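Local coordinates for nitrogenase molybdenum-iron protein alpha chain (Clostridium pasteurianum, PDB 4WES) that forms, with the beta chain, the molybdenum-iron component of nitrogenase, which carries the metal clusters needed to reduce dinitrogen to ammonium, at residues I287-I292 against R494-F499; D7-K12 against G437-D442. One frame throughout, in Å; residues are numbered along the deposited sequence. Where two conformers were deposited one is given.

Interaction 1: I287-I292 against R494-F499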
loop_
_atom_site.group_PDB
_atom_site.type_symbol
_atom_site.label_atom_id
_atom_site.label_comp_id
_atom_site.label_asym_id
_atom_site.label_seq_id
_atom_site.Cartn_x
_atom_site.Cartn_y
_atom_site.Cartn_z
ATOM N N ILE A 287 -19.320 31.372 11.659
ATOM C CA ILE A 287 -18.120 31.213 10.851
ATOM C C ILE A 287 -17.327 32.530 10.831
ATOM O O ILE A 287 -17.871 33.608 10.551
ATOM C CB ILE A 287 -18.506 30.749 9.443
ATOM C CG1 ILE A 287 -19.272 29.429 9.540
ATOM C CG2 ILE A 287 -17.267 30.562 8.599
ATOM C CD1 ILE A 287 -20.145 29.086 8.361
ATOM N N GLY A 288 -16.051 32.434 11.193
ATOM C CA GLY A 288 -15.163 33.569 11.274
ATOM C C GLY A 288 -15.157 34.209 12.628
ATOM O O GLY A 288 -16.201 34.309 13.280
ATOM N N VAL A 289 -14.020 34.726 13.056
ATOM C CA VAL A 289 -13.948 35.373 14.379
ATOM C C VAL A 289 -14.974 36.489 14.468
ATOM O O VAL A 289 -15.706 36.599 15.457
ATOM C CB VAL A 289 -12.543 35.952 14.628
ATOM C CG1 VAL A 289 -12.498 36.765 15.911
ATOM C CG2 VAL A 289 -11.507 34.838 14.725
ATOM N N ASP A 290 -15.015 37.376 13.474
ATOM C CA ASP A 290 -15.932 38.514 13.594
ATOM C C ASP A 290 -17.385 38.058 13.635
ATOM O O ASP A 290 -18.198 38.595 14.391
ATOM C CB ASP A 290 -15.712 39.538 12.471
ATOM C CG ASP A 290 -14.406 40.290 12.577
ATOM O OD1 ASP A 290 -13.772 40.289 13.627
ATOM O OD2 ASP A 290 -14.022 40.912 11.584
ATOM N N GLY A 291 -17.695 37.045 12.839
ATOM C CA GLY A 291 -19.037 36.493 12.838
ATOM C C GLY A 291 -19.443 35.919 14.177
ATOM O O GLY A 291 -20.510 36.241 14.707
ATOM N N ILE A 292 -18.588 35.080 14.722
ATOM C CA ILE A 292 -18.842 34.434 15.991
ATOM C C ILE A 292 -18.981 35.445 17.109
ATOM O O ILE A 292 -19.911 35.356 17.939
ATOM C CB ILE A 292 -17.699 33.454 16.336
ATOM C CG1 ILE A 292 -17.563 32.362 15.288
ATOM C CG2 ILE A 292 -17.909 32.866 17.723
ATOM C CD1 ILE A 292 -16.176 31.754 15.245
ATOM N N ARG A 494 -12.100 27.254 16.774
ATOM C CA ARG A 494 -11.148 26.258 16.270
ATOM C C ARG A 494 -11.276 26.088 14.766
ATOM O O ARG A 494 -10.277 25.752 14.081
ATOM C CB ARG A 494 -11.319 24.908 16.943
ATOM C CG ARG A 494 -10.934 24.989 18.389
ATOM C CD ARG A 494 -11.070 23.663 19.069
ATOM N NE ARG A 494 -10.815 23.799 20.489
ATOM C CZ ARG A 494 -11.104 22.855 21.367
ATOM N NH1 ARG A 494 -11.609 21.701 20.947
ATOM N NH2 ARG A 494 -10.881 23.062 22.647
ATOM N N GLY A 495 -12.468 26.312 14.232
ATOM C CA GLY A 495 -12.668 26.251 12.796
ATOM C C GLY A 495 -11.889 27.286 12.013
ATOM O O GLY A 495 -11.440 26.999 10.905
ATOM N N VAL A 496 -11.757 28.493 12.542
ATOM C CA VAL A 496 -10.966 29.506 11.850
ATOM C C VAL A 496 -9.533 28.973 11.657
ATOM O O VAL A 496 -8.948 29.168 10.590
ATOM C CB VAL A 496 -10.953 30.846 12.614
ATOM C CG1 VAL A 496 -10.168 31.883 11.846
ATOM C CG2 VAL A 496 -12.347 31.366 12.885
ATOM N N VAL A 497 -8.982 28.372 12.708
ATOM C CA VAL A 497 -7.620 27.853 12.631
ATOM C C VAL A 497 -7.533 26.721 11.606
ATOM O O VAL A 497 -6.590 26.674 10.799
ATOM C CB VAL A 497 -7.159 27.430 14.023
ATOM C CG1 VAL A 497 -5.797 26.743 13.967
ATOM C CG2 VAL A 497 -7.148 28.633 14.978
ATOM N N ASN A 498 -8.491 25.783 11.635
ATOM C CA ASN A 498 -8.465 24.686 10.679
ATOM C C ASN A 498 -8.542 25.226 9.236
ATOM O O ASN A 498 -7.784 24.794 8.349
ATOM C CB ASN A 498 -9.583 23.714 10.960
ATOM C CG ASN A 498 -9.455 23.034 12.300
ATOM O OD1 ASN A 498 -8.346 22.865 12.825
ATOM N ND2 ASN A 498 -10.582 22.561 12.823
ATOM N N PHE A 499 -9.483 26.129 9.018
ATOM C CA PHE A 499 -9.700 26.698 7.696
ATOM C C PHE A 499 -8.466 27.472 7.242
ATOM O O PHE A 499 -8.014 27.304 6.100
ATOM C CB PHE A 499 -10.911 27.649 7.760
ATOM C CG PHE A 499 -11.192 28.354 6.465
ATOM C CD1 PHE A 499 -10.705 29.619 6.194
ATOM C CD2 PHE A 499 -11.987 27.779 5.496
ATOM C CE1 PHE A 499 -10.952 30.258 4.982
ATOM C CE2 PHE A 499 -12.246 28.428 4.301
ATOM C CZ PHE A 499 -11.729 29.651 4.060
#
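Val496 meets Gly288 and Val289 through a single methyl, CG2. That methyl lies 3.8 Å from the backbone N of Val289 and 3.9 Å from CA of Gly288, so one branch rests on bare main chain at the start of another helix. The CA atoms of Gly288 and Val496 are 5.9 Å apart, the closest such pair of the two segments. At phi 90° and psi 146° a side chain on Gly288 would press against the carbonyl O of Ile287, so the backbone, not the contact, calls for glycine. The torsion of Val496 selects the branch, since CG1 stands anti to the backbone N (chi1 -178°) and leaves CG2 to reach across. CG2 of Val289 touches CG2 of Val496 at 4.0 Å, the two side chains crossing at about a right angle. Leu327 of helix 306-334 packs on both valines.

The close part is small, 110 Å² summed over both segments, and wholly apolar in its side chains. By contrast, Val289, itself part of the contact, is partly exposed; Asp290 and Arg494 are exposed and keep clear of the opposite segment. Gly288 is the N-cap, and its carbonyl O accepts the first-turn bond from Ile292 N at 2.9 Å. By topology this is the strand-to-helix turn of a Rossmann-like parallel sheet, strand 281-283 leading into helix 289-303, with helix 492-507 packed against the turn.

Interaction 2: D7-K12 against G437-D442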
loop_
_atom_site.group_PDB
_atom_site.type_symbol
_atom_site.label_atom_id
_atom_site.label_comp_id
_atom_site.label_asym_id
_atom_site.label_seq_id
_atom_site.Cartn_x
_atom_site.Cartn_y
_atom_site.Cartn_z
ATOM N N ASP A 7 -21.005 42.493 -19.117
ATOM C CA ASP A 7 -21.085 42.421 -20.571
ATOM C C ASP A 7 -20.209 41.290 -21.154
ATOM O O ASP A 7 -20.591 40.588 -22.103
ATOM C CB ASP A 7 -20.674 43.773 -21.155
ATOM C CG ASP A 7 -21.614 44.894 -20.763
ATOM O OD1 ASP A 7 -21.087 45.994 -20.481
ATOM O OD2 ASP A 7 -22.852 44.698 -20.753
ATOM N N GLU A 8 -19.007 41.162 -20.612
ATOM C CA GLU A 8 -18.067 40.134 -21.046
ATOM C C GLU A 8 -18.613 38.734 -20.803
ATOM O O GLU A 8 -18.450 37.853 -21.632
ATOM C CB GLU A 8 -16.724 40.358 -20.358
ATOM C CG GLU A 8 -16.076 41.633 -20.854
ATOM C CD GLU A 8 -14.877 42.083 -20.053
ATOM O OE1 GLU A 8 -14.725 41.639 -18.902
ATOM O OE2 GLU A 8 -14.105 42.911 -20.579
ATOM N N ILE A 9 -19.250 38.546 -19.647
ATOM C CA ILE A 9 -19.886 37.264 -19.349
ATOM C C ILE A 9 -21.046 36.999 -20.319
ATOM O O ILE A 9 -21.221 35.875 -20.802
ATOM C CB ILE A 9 -20.405 37.214 -17.883
ATOM C CG1 ILE A 9 -19.237 37.182 -16.915
ATOM C CG2 ILE A 9 -21.277 35.999 -17.675
ATOM C CD1 ILE A 9 -19.646 37.477 -15.499
ATOM N N LEU A 10 -21.845 38.020 -20.589
ATOM C CA LEU A 10 -23.035 37.824 -21.401
ATOM C C LEU A 10 -22.798 37.603 -22.888
ATOM O O LEU A 10 -23.688 37.110 -23.589
ATOM C CB LEU A 10 -23.995 38.993 -21.210
ATOM C CG LEU A 10 -24.666 39.186 -19.856
ATOM C CD1 LEU A 10 -25.451 40.478 -19.785
ATOM C CD2 LEU A 10 -25.571 38.017 -19.505
ATOM N N GLU A 11 -21.633 38.015 -23.390
ATOM C CA GLU A 11 -21.453 38.166 -24.832
ATOM C C GLU A 11 -21.775 36.909 -25.617
ATOM O O GLU A 11 -22.377 36.994 -26.677
ATOM C CB GLU A 11 -20.029 38.639 -25.125
ATOM C CG GLU A 11 -19.740 38.764 -26.610
ATOM C CD GLU A 11 -20.504 39.897 -27.267
ATOM O OE1 GLU A 11 -20.638 39.895 -28.516
ATOM O OE2 GLU A 11 -20.966 40.794 -26.526
ATOM N N LYS A 12 -21.343 35.752 -25.134
ATOM C CA LYS A 12 -21.408 34.533 -25.958
ATOM C C LYS A 12 -22.792 33.859 -25.965
ATOM O O LYS A 12 -23.083 32.999 -26.834
ATOM C CB LYS A 12 -20.342 33.532 -25.486
ATOM C CG LYS A 12 -20.045 32.405 -26.452
ATOM C CD LYS A 12 -18.898 31.555 -25.925
ATOM C CE LYS A 12 -18.474 30.452 -26.882
ATOM N NZ LYS A 12 -17.446 29.562 -26.248
ATOM N N GLY A 437 -18.117 47.656 -6.381
ATOM C CA GLY A 437 -17.393 47.173 -7.553
ATOM C C GLY A 437 -17.317 45.666 -7.748
ATOM O O GLY A 437 -16.654 45.168 -8.648
ATOM N N THR A 438 -18.026 44.942 -6.887
ATOM C CA THR A 438 -18.077 43.486 -6.917
ATOM C C THR A 438 -19.271 42.991 -7.740
ATOM O O THR A 438 -20.209 43.741 -8.018
ATOM C CB THR A 438 -18.091 42.923 -5.474
ATOM O OG1 THR A 438 -19.245 43.385 -4.782
ATOM C CG2 THR A 438 -16.805 43.282 -4.765
ATOM N N ILE A 439 -19.222 41.716 -8.104
ATOM C CA ILE A 439 -20.234 41.138 -8.943
ATOM C C ILE A 439 -20.878 39.931 -8.285
ATOM O O ILE A 439 -20.211 39.135 -7.627
ATOM C CB ILE A 439 -19.658 40.794 -10.341
ATOM C CG1 ILE A 439 -20.724 40.441 -11.395
ATOM C CG2 ILE A 439 -18.569 39.746 -10.257
ATOM C CD1 ILE A 439 -20.179 40.479 -12.801
ATOM N N LEU A 440 -22.192 39.818 -8.499
ATOM C CA LEU A 440 -22.964 38.690 -8.040
ATOM C C LEU A 440 -23.461 37.920 -9.250
ATOM O O LEU A 440 -23.944 38.517 -10.205
ATOM C CB LEU A 440 -24.145 39.175 -7.202
ATOM C CG LEU A 440 -23.708 39.794 -5.870
ATOM C CD1 LEU A 440 -23.450 41.279 -5.960
ATOM C CD2 LEU A 440 -24.608 39.437 -4.700
ATOM N N ILE A 441 -23.352 36.581 -9.169
ATOM C CA ILE A 441 -23.790 35.717 -10.268
ATOM C C ILE A 441 -24.655 34.582 -9.702
ATOM O O ILE A 441 -24.164 33.663 -9.036
ATOM C CB ILE A 441 -22.610 35.101 -11.047
ATOM C CG1 ILE A 441 -21.631 36.183 -11.546
ATOM C CG2 ILE A 441 -23.169 34.279 -12.196
ATOM C CD1 ILE A 441 -20.368 35.611 -12.162
ATOM N N ASP A 442 -25.941 34.630 -9.990
ATOM C CA ASP A 442 -26.884 33.600 -9.578
ATOM C C ASP A 442 -26.865 32.454 -10.582
ATOM O O ASP A 442 -26.898 32.664 -11.794
ATOM C CB ASP A 442 -28.287 34.191 -9.453
ATOM C CG ASP A 442 -29.324 33.173 -9.083
ATOM O OD1 ASP A 442 -29.265 32.713 -7.919
ATOM O OD2 ASP A 442 -30.154 32.832 -9.948
#
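A purely apolar contact of three isoleucines joins the short N-terminal helix 5-10 to strand 439-441, on one face of a mixed sheet near its outer edge. The evidence is in the methyl ends: CD1 of Ile9 lies 3.9 Å from CD1 of Ile441 and 4.1 Å from CD1 of Ile439, each pair meeting tip to tip. The backbones stay well apart, with the CA atoms of Ile9 and Ile441 10.0 Å from each other, so long side chains span the gap and only 84 Å² is buried in all.

Ile439 and Ile441 are two residues apart on the strand and therefore face the same side. CB of Ile439 and CB of Ile441 are 6.4 Å apart, whereas CD1 of Ile439 and CD1 of Ile441 are 4.9 Å apart, with the tip of Ile9 set against both. The convergence is consistent with their different first torsions: CG1 of Ile439 is anti to the backbone N (chi1 -168°), whereas CG1 of Ile441 is anti to the carbonyl carbon (chi1 -54°). Strand 439-441 runs parallel to 361-367 on one flank and antiparallel to edge strand 25-27 on the other. It also opens a beta-alpha-beta crossover, in which helix 446-456 leads to the parallel strand 460-462 across the sheet.

That helix and the edge strand complete the surroundings of Ile9, which packs on Val451 and on Ile25. The carbonyl O of Ile9 is hydrogen-bonded to His447 NE2. Farther along the segment, well away from the isoleucines, Lys12 NZ is hydrogen-bonded to Leu94 O of the beta chain.

How the interactions relate
From the N terminus, the chain first passes 7-12, then 287-292, then 437-442, and last 494-499, so the segments alternate and the two contacts cross rather than nest. Interaction 2 closes the longer loop, with 424 residues between its segments; interaction 1 closes one of 201 that begins inside that loop and ends beyond it. Interaction 2 ties the N-terminal helix to the mixed sheet, while interaction 1 ties helix 492-507, close to the C-terminal end, to the helix following strand 281-283 of a separate parallel sheet. They do not touch: their centres are 30 Å apart and their nearest atoms about 17 Å.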